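DUF1116 domain-containing protein (Enterococcus faecalis, PDB 3CLQ) is of unknown function but belongs to the AllG family and is probably related to a subunit of oxamate carbamoyltransferase. Local coordinates at residues B[37-42]-B[126-131]; B[44-49]-B[68-73]; B[61-66]-B[85-90]. All blocks are in the same frame, centred on the assembly; numbering follows the deposited sequence.

All three contacts lie in the first third of the chain and pass from one to the next like links of a chain. Contact 1 packs the loop 37-42 on strand 126-130, and its M38 reaches contact 2 through CE, 3.5 Å from L47 CD1. Contact 2 sets strand 45-48 against helix 60-73, and contact 3 sets that helix against helix 79-87. The centres of contacts 2 and 3 are about 8 Å apart; I46 CD1 of contact 2 sits 3.7 Å from V66 CB of contact 3, and F93 of strand 92-95 is touched by both. Contacts 1 and 3 do not touch, with nearest atoms about 7 Å apart.

Contact 1 (B[37-42]-B[126-131]); sequences VMPDMT and TAFTNL
The backbones of 37-42 and 126-131 come closest at M38 and F128, whose CA atoms are 7.4 Å apart, and no hydrogen bond joins them, so the contact is made by side chains with one backbone carbonyl brought against a ring. F128 is the centre of it. Its CB points at the loop, and with CG anti to the carbonyl carbon (chi1 -53°) the ring is brought against three consecutive residues, V37, M38 and P39. M38, a selenomethionine, takes one face: its CG stands over the ring as a CH-pi contact, 4.0 Å from the ring centroid and 13° off the normal, displaced a little toward the rim. Farther along the same side chain, the selenium slides back toward the strand, and M38 SE rests 3.9 Å from F128 CB. Seen from the ring, SE lies oblique, 4.7 Å from the centroid, which makes this a Met-aromatic contact of the tilted kind rather than selenium placed squarely over the face.

The far end of the ring meets the other two residues. V37 brings CG2 to F128 CE1 at 3.8 Å, while V37 O approaches F128 CZ at 3.4 Å. On the neighbouring ring carbon, P39 CD presses on F128 CE2 at 3.6 Å, the proline and the phenylalanine arriving from opposite directions. M38 and F128 are both buried, whereas V37 and P39 lie nearer the margin, and P39 O is hydrogen-bonded to ND1 of H99.

F128 also touches I117 of strand 114-120. What results is a Met-aromatic contact between the loop after helix 34-37 and strand 126-130, an outermost strand, within this chain, of the antiparallel sheet.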
loop_
_atom_site.group_PDB
_atom_site.type_symbol
_atom_site.label_atom_id
_atom_site.label_comp_id
_atom_site.label_asym_id
_atom_site.label_seq_id
_atom_site.Cartn_x
_atom_site.Cartn_y
_atom_site.Cartn_z
ATOM N N VAL B 37 3.279 -30.895 -8.949
ATOM C CA VAL B 37 3.866 -29.945 -9.891
ATOM C C VAL B 37 5.368 -29.701 -9.785
ATOM O O VAL B 37 5.978 -29.195 -10.722
ATOM C CB VAL B 37 3.124 -28.601 -9.854
ATOM C CG1 VAL B 37 1.660 -28.803 -10.183
ATOM C CG2 VAL B 37 3.277 -27.950 -8.499
HETATM N N MSE B 38 5.970 -30.056 -8.660
HETATM C CA MSE B 38 7.394 -29.779 -8.444
HETATM C C MSE B 38 8.293 -30.849 -9.051
HETATM O O MSE B 38 7.870 -31.989 -9.190
HETATM C CB MSE B 38 7.675 -29.619 -6.955
HETATM C CG MSE B 38 6.852 -28.492 -6.338
HETATM SE SE MSE B 38 7.687 -27.733 -4.738
HETATM C CE MSE B 38 9.499 -28.382 -5.044
ATOM N N PRO B 39 9.547 -30.477 -9.399
ATOM C CA PRO B 39 10.523 -31.415 -9.980
ATOM C C PRO B 39 11.033 -32.425 -8.951
ATOM O O PRO B 39 11.276 -32.054 -7.801
ATOM C CB PRO B 39 11.686 -30.504 -10.426
ATOM C CG PRO B 39 11.254 -29.098 -10.189
ATOM C CD PRO B 39 10.120 -29.130 -9.217
ATOM N N ASP B 40 11.183 -33.682 -9.375
ATOM C CA ASP B 40 11.755 -34.770 -8.560
ATOM C C ASP B 40 11.121 -34.909 -7.180
ATOM O O ASP B 40 11.810 -35.065 -6.186
ATOM C CB ASP B 40 13.273 -34.608 -8.411
ATOM C CG ASP B 40 13.937 -34.125 -9.684
ATOM O OD1 ASP B 40 14.386 -32.945 -9.716
ATOM O OD2 ASP B 40 13.997 -34.921 -10.648
HETATM N N MSE B 41 9.804 -34.853 -7.121
HETATM C CA MSE B 41 9.106 -35.105 -5.874
HETATM C C MSE B 41 8.739 -36.588 -5.712
HETATM O O MSE B 41 8.386 -37.268 -6.672
HETATM C CB MSE B 41 7.833 -34.270 -5.831
HETATM C CG MSE B 41 7.362 -33.956 -4.436
HETATM SE SE MSE B 41 8.483 -32.592 -3.628
HETATM C CE MSE B 41 7.471 -32.262 -1.983
ATOM N N THR B 42 8.817 -37.090 -4.492
ATOM C CA THR B 42 8.241 -38.386 -4.193
ATOM C C THR B 42 7.448 -38.214 -2.905
ATOM O O THR B 42 7.581 -37.189 -2.233
ATOM C CB THR B 42 9.321 -39.463 -4.036
ATOM O OG1 THR B 42 9.961 -39.311 -2.768
ATOM C CG2 THR B 42 10.357 -39.350 -5.148
ATOM N N THR B 126 10.289 -22.062 -14.039
ATOM C CA THR B 126 9.282 -22.012 -12.980
ATOM C C THR B 126 9.924 -22.078 -11.586
ATOM O O THR B 126 10.909 -22.782 -11.378
ATOM C CB THR B 126 8.292 -23.202 -13.110
ATOM O OG1 THR B 126 7.719 -23.230 -14.418
ATOM C CG2 THR B 126 7.191 -23.086 -12.094
ATOM N N ALA B 127 9.355 -21.351 -10.630
ATOM C CA ALA B 127 9.739 -21.533 -9.234
ATOM C C ALA B 127 8.504 -21.858 -8.418
ATOM O O ALA B 127 7.384 -21.717 -8.911
ATOM C CB ALA B 127 10.402 -20.316 -8.702
ATOM N N PHE B 128 8.710 -22.285 -7.175
ATOM C CA PHE B 128 7.618 -22.657 -6.287
ATOM C C PHE B 128 7.908 -22.209 -4.851
ATOM O O PHE B 128 9.078 -22.201 -4.429
ATOM C CB PHE B 128 7.500 -24.185 -6.260
ATOM C CG PHE B 128 7.378 -24.831 -7.618
ATOM C CD1 PHE B 128 6.134 -24.945 -8.245
ATOM C CD2 PHE B 128 8.495 -25.358 -8.250
ATOM C CE1 PHE B 128 6.019 -25.567 -9.490
ATOM C CE2 PHE B 128 8.383 -25.961 -9.505
ATOM C CZ PHE B 128 7.141 -26.065 -10.126
ATOM N N THR B 129 6.863 -21.863 -4.098
ATOM C CA THR B 129 6.948 -21.729 -2.629
ATOM C C THR B 129 5.636 -22.083 -2.019
ATOM O O THR B 129 4.611 -21.952 -2.666
ATOM C CB THR B 129 7.260 -20.304 -2.079
ATOM O OG1 THR B 129 6.903 -19.276 -3.024
ATOM C CG2 THR B 129 8.695 -20.181 -1.720
ATOM N N ASN B 130 5.662 -22.496 -0.758
ATOM C CA ASN B 130 4.437 -22.802 -0.044
ATOM C C ASN B 130 3.764 -21.505 0.352
ATOM O O ASN B 130 4.269 -20.414 0.063
ATOM C CB ASN B 130 4.721 -23.590 1.222
ATOM C CG ASN B 130 5.391 -22.744 2.260
ATOM O OD1 ASN B 130 5.401 -21.521 2.147
ATOM N ND2 ASN B 130 5.985 -23.384 3.267
ATOM N N LEU B 131 2.623 -21.654 1.017
ATOM C CA LEU B 131 1.810 -20.546 1.453
ATOM C C LEU B 131 2.104 -20.181 2.895
ATOM O O LEU B 131 2.562 -20.998 3.682
ATOM C CB LEU B 131 0.337 -20.903 1.326
ATOM C CG LEU B 131 -0.246 -20.900 -0.084
ATOM C CD1 LEU B 131 0.517 -21.875 -0.976
ATOM C CD2 LEU B 131 -1.707 -21.280 -0.015
#

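Contact 2 (B[44-49]-B[68-73]); sequences TTILHA and GALVFE
I46 and L70 meet at about a right angle, methyl against methyl: I46 CD1, coming from strand 45-48, stops 4.2 Å from L70 CD1 on the helix. The CB of I46 points toward the helix. Its CG1 sits between the backbone N and the carbonyl carbon (chi1 89°), and the next bond is extended, with CD1 anti to CA (chi2 -174°), so the longer branch runs outward as a probe. CD1 makes the closest approach, but the other branch is hardly behind it: I46 CG2, beside the backbone N, lies 4.3 Å from L70 CD1.

L70 gets there differently. Its CB does not head for the strand, but the leucine chain turns and carries CD1 across to the isoleucine. Both torsions are far from the usual staggered values, with chi1 at -103° and chi2 nearly eclipsed, so the fine placing of its two methyls deserves caution at this resolution. One residue earlier, A69 faces the strand directly, and A69 CB lies 4.5 Å from the same I46 CD1. The isoleucine tip thus rests against A69 and L70 together, with no polar atom taking part in the contact. The fit is light: only these three residues make it, all of them buried, and the nearest CA atoms, those of I46 and A69, remain 8.4 Å apart.

Beyond the two segments, I46 also lies on V66, about one turn earlier in helix 60-73, and on F93 of the parallel strand 92-95. Farther along the helix, F72 leans on L152, I153 and R156 of helix 146-168. I46 therefore links helix 60-73 to the parallel strands, and F72 links it to helix 146-168.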
loop_
_atom_site.group_PDB
_atom_site.type_symbol
_atom_site.label_atom_id
_atom_site.label_comp_id
_atom_site.label_asym_id
_atom_site.label_seq_id
_atom_site.Cartn_x
_atom_site.Cartn_y
_atom_site.Cartn_z
ATOM N N THR B 44 7.763 -39.553 -0.127
ATOM C CA THR B 44 8.604 -39.669 1.052
ATOM C C THR B 44 9.725 -38.629 0.979
ATOM O O THR B 44 10.827 -38.844 1.485
ATOM C CB THR B 44 9.189 -41.103 1.191
ATOM O OG1 THR B 44 10.166 -41.338 0.171
ATOM C CG2 THR B 44 8.086 -42.148 1.067
ATOM N N THR B 45 9.439 -37.501 0.346
ATOM C CA THR B 45 10.448 -36.485 0.130
ATOM C C THR B 45 10.019 -35.258 0.885
ATOM O O THR B 45 8.887 -34.816 0.720
ATOM C CB THR B 45 10.519 -36.087 -1.356
ATOM O OG1 THR B 45 11.451 -36.921 -2.043
ATOM C CG2 THR B 45 10.982 -34.665 -1.502
ATOM N N ILE B 46 10.878 -34.697 1.729
ATOM C CA ILE B 46 10.515 -33.402 2.290
ATOM C C ILE B 46 11.616 -32.348 2.254
ATOM O O ILE B 46 12.801 -32.648 2.452
ATOM C CB ILE B 46 9.756 -33.476 3.646
ATOM C CG1 ILE B 46 10.688 -33.492 4.827
ATOM C CG2 ILE B 46 8.807 -34.673 3.706
ATOM C CD1 ILE B 46 9.904 -33.699 6.089
ATOM N N LEU B 47 11.187 -31.121 1.943
ATOM C CA LEU B 47 12.074 -30.005 1.659
ATOM C C LEU B 47 12.156 -29.063 2.833
ATOM O O LEU B 47 11.194 -28.900 3.579
ATOM C CB LEU B 47 11.574 -29.220 0.443
ATOM C CG LEU B 47 11.024 -30.093 -0.682
ATOM C CD1 LEU B 47 10.797 -29.302 -1.946
ATOM C CD2 LEU B 47 11.972 -31.264 -0.944
ATOM N N HIS B 48 13.307 -28.413 2.954
ATOM C CA HIS B 48 13.594 -27.489 4.040
ATOM C C HIS B 48 14.298 -26.258 3.453
ATOM O O HIS B 48 14.730 -26.285 2.302
ATOM C CB HIS B 48 14.532 -28.188 5.033
ATOM C CG HIS B 48 15.790 -28.701 4.403
ATOM N ND1 HIS B 48 16.921 -27.928 4.260
ATOM C CD2 HIS B 48 16.093 -29.908 3.865
ATOM C CE1 HIS B 48 17.869 -28.635 3.666
ATOM N NE2 HIS B 48 17.393 -29.841 3.415
ATOM N N ALA B 49 14.455 -25.202 4.249
ATOM C CA ALA B 49 15.239 -24.042 3.825
ATOM C C ALA B 49 16.766 -24.260 3.932
ATOM O O ALA B 49 17.215 -25.219 4.557
ATOM C CB ALA B 49 14.824 -22.807 4.615
ATOM N N GLY B 68 6.037 -32.052 12.426
ATOM C CA GLY B 68 4.666 -31.618 12.246
ATOM C C GLY B 68 4.280 -32.058 10.857
ATOM O O GLY B 68 3.199 -32.596 10.636
ATOM N N ALA B 69 5.203 -31.856 9.926
ATOM C CA ALA B 69 4.965 -32.163 8.529
ATOM C C ALA B 69 4.637 -33.631 8.388
ATOM O O ALA B 69 3.625 -33.999 7.778
ATOM C CB ALA B 69 6.188 -31.825 7.699
ATOM N N LEU B 70 5.497 -34.464 8.956
ATOM C CA LEU B 70 5.324 -35.894 8.847
ATOM C C LEU B 70 3.964 -36.331 9.374
ATOM O O LEU B 70 3.287 -37.158 8.755
ATOM C CB LEU B 70 6.470 -36.619 9.554
ATOM C CG LEU B 70 7.587 -37.238 8.687
ATOM C CD1 LEU B 70 7.496 -36.914 7.196
ATOM C CD2 LEU B 70 8.965 -36.898 9.225
ATOM N N VAL B 71 3.547 -35.761 10.499
ATOM C CA VAL B 71 2.238 -36.102 11.037
ATOM C C VAL B 71 1.146 -35.725 10.050
ATOM O O VAL B 71 0.211 -36.484 9.831
ATOM C CB VAL B 71 1.978 -35.463 12.421
ATOM C CG1 VAL B 71 0.504 -35.654 12.839
ATOM C CG2 VAL B 71 2.908 -36.087 13.467
ATOM N N PHE B 72 1.278 -34.548 9.446
ATOM C CA PHE B 72 0.321 -34.084 8.448
ATOM C C PHE B 72 0.282 -34.997 7.206
ATOM O O PHE B 72 -0.788 -35.476 6.810
ATOM C CB PHE B 72 0.619 -32.628 8.094
ATOM C CG PHE B 72 0.099 -32.197 6.752
ATOM C CD1 PHE B 72 -1.205 -31.742 6.614
ATOM C CD2 PHE B 72 0.931 -32.214 5.634
ATOM C CE1 PHE B 72 -1.676 -31.329 5.387
ATOM C CE2 PHE B 72 0.464 -31.815 4.408
ATOM C CZ PHE B 72 -0.846 -31.368 4.282
ATOM N N GLU B 73 1.447 -35.246 6.613
ATOM C CA GLU B 73 1.545 -36.162 5.478
ATOM C C GLU B 73 0.988 -37.537 5.820
ATOM O O GLU B 73 0.506 -38.251 4.941
ATOM C CB GLU B 73 2.985 -36.286 4.990
ATOM C CG GLU B 73 3.484 -35.051 4.267
ATOM C CD GLU B 73 2.691 -34.738 2.996
ATOM O OE1 GLU B 73 2.270 -35.693 2.299
ATOM O OE2 GLU B 73 2.500 -33.535 2.686
#

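Contact 3 (B[61-66]-B[85-90]); sequences PMKGAV and VARSGA
Two helices that follow each other in the chain, 60-73 and 79-87, come together here in plain helix-helix packing: V66 and A86 make the apolar contact, while K63 and R87 run close beside each other nearer the surface. Both CB atoms of the apolar pair point across the gap, and V66 CG2 comes within 4.4 Å of A86 CB; the CA atoms of V66 and A86, the nearest of the contact, are 7.7 Å apart. The small alanine is thus met by a single branch of the valine, and both residues are buried.

K63, one turn before V66, faces the same way. Its chain runs out extended through chi2 (-152°) and chi3 (-179°), which carries K63 CE to 4.3 Å from R87 NH2, oblique to the guanidinium. R87 does not start out toward its neighbour; it is the end of its chain that approaches. The two charged ends, K63 NZ and R87 NH2, are 4.5 Å apart. These like charges probably repel, but each group has another partner that probably eases the repulsion: R87 NH1 forms a salt bridge with D83 of its own helix, and K63 NZ hydrogen-bonds the carbonyl O of M58. Just beyond the arginine the helix ends, where S88 OG returns a hydrogen bond to V85 O.

V66 and A86 both touch F93 of strand 92-95, and V66 touches I46 of strand 45-48 as well. Y55, in the loop before helix 60-73, meets K63, V66 and R87, so it takes in both the apolar and the basic part of the contact.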
loop_
_atom_site.group_PDB
_atom_site.type_symbol
_atom_site.label_atom_id
_atom_site.label_comp_id
_atom_site.label_asym_id
_atom_site.label_seq_id
_atom_site.Cartn_x
_atom_site.Cartn_y
_atom_site.Cartn_z
ATOM N N PRO B 61 14.137 -25.776 16.064
ATOM C CA PRO B 61 12.912 -25.409 15.369
ATOM C C PRO B 61 12.629 -26.187 14.066
ATOM O O PRO B 61 11.462 -26.456 13.753
ATOM C CB PRO B 61 13.114 -23.920 15.076
ATOM C CG PRO B 61 14.066 -23.464 16.117
ATOM C CD PRO B 61 15.002 -24.612 16.309
HETATM N N MSE B 62 13.669 -26.535 13.312
HETATM C CA MSE B 62 13.471 -27.219 12.035
HETATM C C MSE B 62 13.148 -28.704 12.201
HETATM O O MSE B 62 12.403 -29.272 11.396
HETATM C CB MSE B 62 14.683 -27.050 11.128
HETATM C CG MSE B 62 14.446 -27.570 9.721
HETATM SE SE MSE B 62 16.005 -27.420 8.542
HETATM C CE MSE B 62 15.905 -25.508 8.076
ATOM N N LYS B 63 13.709 -29.340 13.226
ATOM C CA LYS B 63 13.296 -30.708 13.550
ATOM C C LYS B 63 11.808 -30.743 13.895
ATOM O O LYS B 63 11.085 -31.628 13.455
ATOM C CB LYS B 63 14.121 -31.312 14.688
ATOM C CG LYS B 63 15.541 -31.657 14.310
ATOM C CD LYS B 63 16.048 -32.796 15.150
ATOM C CE LYS B 63 17.471 -33.129 14.794
ATOM N NZ LYS B 63 18.439 -32.547 15.765
ATOM N N GLY B 64 11.348 -29.777 14.675
ATOM C CA GLY B 64 9.930 -29.679 14.966
ATOM C C GLY B 64 9.125 -29.552 13.686
ATOM O O GLY B 64 7.999 -30.032 13.593
ATOM N N ALA B 65 9.704 -28.902 12.688
ATOM C CA ALA B 65 9.028 -28.726 11.412
ATOM C C ALA B 65 8.873 -30.055 10.676
ATOM O O ALA B 65 7.769 -30.439 10.326
ATOM C CB ALA B 65 9.758 -27.734 10.565
ATOM N N VAL B 66 9.958 -30.782 10.447
ATOM C CA VAL B 66 9.785 -32.054 9.753
ATOM C C VAL B 66 8.798 -32.964 10.493
ATOM O O VAL B 66 8.140 -33.805 9.885
ATOM C CB VAL B 66 11.119 -32.809 9.511
ATOM C CG1 VAL B 66 12.180 -31.850 8.960
ATOM C CG2 VAL B 66 11.581 -33.450 10.772
ATOM N N VAL B 85 10.813 -41.802 12.580
ATOM C CA VAL B 85 10.750 -42.014 11.133
ATOM C C VAL B 85 11.794 -41.194 10.369
ATOM O O VAL B 85 12.436 -41.697 9.432
ATOM C CB VAL B 85 9.350 -41.678 10.584
ATOM C CG1 VAL B 85 9.236 -42.068 9.110
ATOM C CG2 VAL B 85 8.285 -42.370 11.414
ATOM N N ALA B 86 11.959 -39.929 10.767
ATOM C CA ALA B 86 12.933 -39.059 10.109
ATOM C C ALA B 86 14.362 -39.610 10.203
ATOM O O ALA B 86 15.123 -39.562 9.224
ATOM C CB ALA B 86 12.855 -37.639 10.675
ATOM N N ARG B 87 14.699 -40.148 11.383
ATOM C CA ARG B 87 16.026 -40.724 11.648
ATOM C C ARG B 87 16.300 -42.047 10.921
ATOM O O ARG B 87 17.464 -42.430 10.757
ATOM C CB ARG B 87 16.236 -40.922 13.156
ATOM C CG ARG B 87 16.454 -39.638 13.926
ATOM C CD ARG B 87 16.632 -39.903 15.407
ATOM N NE ARG B 87 17.575 -38.951 15.987
ATOM C CZ ARG B 87 17.273 -37.693 16.305
ATOM N NH1 ARG B 87 16.048 -37.226 16.114
ATOM N NH2 ARG B 87 18.197 -36.895 16.816
ATOM N N SER B 88 15.236 -42.750 10.514
ATOM C CA SER B 88 15.377 -43.988 9.734
ATOM C C SER B 88 15.634 -43.617 8.281
ATOM O O SER B 88 15.311 -42.506 7.860
ATOM C CB SER B 88 14.105 -44.826 9.819
ATOM O OG SER B 88 13.024 -44.130 9.217
ATOM N N GLY B 89 16.188 -44.546 7.503
ATOM C CA GLY B 89 16.591 -44.215 6.134
ATOM C C GLY B 89 15.498 -43.872 5.101
ATOM O O GLY B 89 15.795 -43.700 3.894
ATOM N N ALA B 90 14.244 -43.773 5.559
ATOM C CA ALA B 90 13.082 -43.720 4.652
ATOM C C ALA B 90 12.640 -42.323 4.181
ATOM O O ALA B 90 11.506 -42.158 3.735
ATOM C CB ALA B 90 11.887 -44.455 5.274
#